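Local coordinates for intracellular protein transport protein USO1 (Saccharomyces cerevisiae S288c, PDB 6LSU) that is required for protein transport from the endoplasmic reticulum to the Golgi complex, acting as a membrane tether whose globular head region is the part described here, at residues N498-E501 with V502-Y506. Numbering follows the deposited sequence.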
ATOM      1  N   ASN A 498      -6.251  21.546 -16.744  1.00 57.61           N
ATOM      2  CA  ASN A 498      -5.527  21.562 -18.039  1.00 56.81           C
ATOM      3  C   ASN A 498      -4.017  21.573 -17.821  1.00 54.48           C
ATOM      4  O   ASN A 498      -3.504  22.425 -17.115  1.00 57.54           O
ATOM      5  CB  ASN A 498      -5.979  22.699 -18.965  1.00 56.73           C
ATOM      6  CG  ASN A 498      -5.525  22.438 -20.388  1.00 56.41           C
ATOM      7  OD1 ASN A 498      -4.331  22.453 -20.689  1.00 61.33           O
ATOM      8  ND2 ASN A 498      -6.450  22.068 -21.261  1.00 51.67           N
ATOM      9  N   LEU A 499      -3.356  20.591 -18.409  1.00 57.92           N
ATOM     10  CA  LEU A 499      -1.920  20.309 -18.192  1.00 61.04           C
ATOM     11  C   LEU A 499      -1.123  21.299 -19.032  1.00 60.40           C
ATOM     12  O   LEU A 499       0.001  21.602 -18.633  1.00 56.96           O
ATOM     13  CB  LEU A 499      -1.604  18.864 -18.601  1.00 58.45           C
ATOM     14  CG  LEU A 499      -2.184  17.771 -17.711  1.00 61.98           C
ATOM     15  CD1 LEU A 499      -2.166  16.405 -18.402  1.00 65.18           C
ATOM     16  CD2 LEU A 499      -1.437  17.695 -16.409  1.00 61.29           C
ATOM     17  N   PHE A 500      -1.674  21.703 -20.182  1.00 62.69           N
ATOM     18  CA  PHE A 500      -1.048  22.664 -21.124  1.00 63.94           C
ATOM     19  C   PHE A 500      -1.030  24.051 -20.481  1.00 70.29           C
ATOM     20  O   PHE A 500      -0.029  24.772 -20.574  1.00 71.07           O
ATOM     21  CB  PHE A 500      -1.778  22.638 -22.447  1.00 60.15           C
ATOM     22  CG  PHE A 500      -1.429  21.438 -23.278  1.00 62.06           C
ATOM     23  CD1 PHE A 500      -0.155  21.293 -23.794  1.00 61.42           C
ATOM     24  CD2 PHE A 500      -2.371  20.473 -23.562  1.00 60.75           C
ATOM     25  CE1 PHE A 500       0.158  20.197 -24.585  1.00 65.34           C
ATOM     26  CE2 PHE A 500      -2.033  19.360 -24.307  1.00 62.03           C
ATOM     27  CZ  PHE A 500      -0.782  19.233 -24.841  1.00 59.01           C
ATOM     28  N   GLU A 501      -2.108  24.379 -19.779  1.00 63.46           N
ATOM     29  CA  GLU A 501      -2.163  25.604 -18.977  1.00 73.97           C
ATOM     30  C   GLU A 501      -0.907  25.656 -18.106  1.00 74.56           C
ATOM     31  O   GLU A 501      -0.277  26.687 -18.106  1.00 81.06           O
ATOM     32  CB  GLU A 501      -3.447  25.644 -18.157  1.00 85.01           C
ATOM     33  CG  GLU A 501      -4.043  27.036 -18.060  1.00100.24           C
ATOM     34  CD  GLU A 501      -5.503  27.066 -17.632  1.00112.46           C
ATOM     35  OE1 GLU A 501      -6.207  28.035 -18.011  1.00126.40           O
ATOM     36  OE2 GLU A 501      -5.939  26.124 -16.927  1.00125.42           O
ATOM     37  N   VAL A 502      -0.547  24.579 -17.399  1.00 69.01           N
ATOM     38  CA  VAL A 502       0.616  24.605 -16.473  1.00 64.37           C
ATOM     39  C   VAL A 502       1.905  24.594 -17.305  1.00 62.58           C
ATOM     40  O   VAL A 502       2.792  25.449 -17.131  1.00 69.64           O
ATOM     41  CB  VAL A 502       0.569  23.432 -15.487  1.00 60.75           C
ATOM     42  CG1 VAL A 502       1.887  23.267 -14.741  1.00 56.33           C
ATOM     43  CG2 VAL A 502      -0.593  23.592 -14.520  1.00 61.69           C
ATOM     44  N   LEU A 503       2.000  23.671 -18.231  1.00 59.22           N
ATOM     45  CA  LEU A 503       3.276  23.438 -18.961  1.00 58.80           C
ATOM     46  C   LEU A 503       3.706  24.676 -19.787  1.00 64.81           C
ATOM     47  O   LEU A 503       4.935  24.830 -19.997  1.00 68.71           O
ATOM     48  CB  LEU A 503       3.092  22.253 -19.890  1.00 51.45           C
ATOM     49  CG  LEU A 503       4.338  21.877 -20.664  1.00 52.02           C
ATOM     50  CD1 LEU A 503       5.303  21.212 -19.742  1.00 57.67           C
ATOM     51  CD2 LEU A 503       4.054  20.969 -21.842  1.00 53.40           C
ATOM     52  N   LEU A 504       2.778  25.499 -20.286  1.00 59.42           N
ATOM     53  CA  LEU A 504       3.077  26.510 -21.338  1.00 61.75           C
ATOM     54  C   LEU A 504       2.742  27.929 -20.850  1.00 56.63           C
ATOM     55  O   LEU A 504       2.781  28.861 -21.656  1.00 63.60           O
ATOM     56  CB  LEU A 504       2.300  26.177 -22.635  1.00 60.77           C
ATOM     57  CG  LEU A 504       2.620  24.832 -23.304  1.00 59.41           C
ATOM     58  CD1 LEU A 504       1.604  24.482 -24.382  1.00 56.16           C
ATOM     59  CD2 LEU A 504       4.013  24.835 -23.924  1.00 64.63           C
ATOM     60  N   ASN A 505       2.359  28.092 -19.601  1.00 63.46           N
ATOM     61  CA  ASN A 505       2.057  29.416 -19.009  1.00 67.42           C
ATOM     62  C   ASN A 505       3.027  29.652 -17.871  1.00 68.20           C
ATOM     63  O   ASN A 505       3.677  28.680 -17.413  1.00 66.98           O
ATOM     64  CB  ASN A 505       0.630  29.612 -18.512  1.00 69.99           C
ATOM     65  CG  ASN A 505      -0.365  29.714 -19.649  1.00 82.52           C
ATOM     66  OD1 ASN A 505      -0.016  29.430 -20.798  1.00 91.29           O
ATOM     67  ND2 ASN A 505      -1.613  30.068 -19.337  1.00 91.46           N
ATOM     68  N   TYR A 506       3.166  30.932 -17.527  1.00 70.66           N
ATOM     69  CA  TYR A 506       4.085  31.413 -16.490  1.00 70.53           C
ATOM     70  C   TYR A 506       3.229  31.582 -15.245  1.00 73.13           C
ATOM     71  O   TYR A 506       2.127  32.163 -15.346  1.00 76.56           O
ATOM     72  CB  TYR A 506       4.810  32.682 -16.941  1.00 69.70           C
ATOM     73  CG  TYR A 506       5.667  33.262 -15.851  1.00 74.13           C
ATOM     74  CD1 TYR A 506       6.850  32.633 -15.465  1.00 68.96           C
ATOM     75  CD2 TYR A 506       5.243  34.369 -15.127  1.00 69.34           C
ATOM     76  CE1 TYR A 506       7.602  33.130 -14.417  1.00 76.14           C
ATOM     77  CE2 TYR A 506       5.989  34.873 -14.073  1.00 70.51           C
ATOM     78  CZ  TYR A 506       7.174  34.256 -13.721  1.00 74.49           C
ATOM     79  OH  TYR A 506       7.922  34.762 -12.698  1.00 78.92           O
TER
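F500 and L504, one turn apart on the short helix 499-504, lie side by side and point the same way. L504 CD1 meets F500 CD1 at 3.7 Å, coming at the ring obliquely. F500 holds CG anti to its own carbonyl carbon (chi1 -77°) and L504 has the same torsion, which sends both side chains off the helix in step. Their backbones are joined as well, L504 N donating to F500 O at 2.9 Å. One residue earlier, L503 N donates to L499 O at 2.9 Å in a straighter bond, while the V502 N bond to the same oxygen is weak. N498 is the N-cap: its OD1 takes E501 N at 3.1 Å, the donor tilted 31° from the amide's carbonyl plane, and weakly F500 N, giving two N-H groups of the first turn an acceptor; its ND2 is bonded to Q449 O. On another side of the helix, E501 and N505 cross obliquely, the carboxylate and amide planes 65° apart. Here N505 CB rests against E501 O, and the amide end lies beside the E501 chain, which is extended beyond CG and carries OE1 to a hydrogen bond with S456 OG. An alanine in place of N505 would keep the CB contact but is likely to leave the flank of E501 CG without the amide group that lies next to it. The helix belongs to ARM repeat 8 of the head. L499 and F500 pack on helix 439-459, and the F500 ring also meets F524 of helix 514-528 edge-to-face; V502 faces K516 and T520 of that same helix, while L503 and L504 lean on I563 of helix 559-568, so this single short helix is wedged among three others.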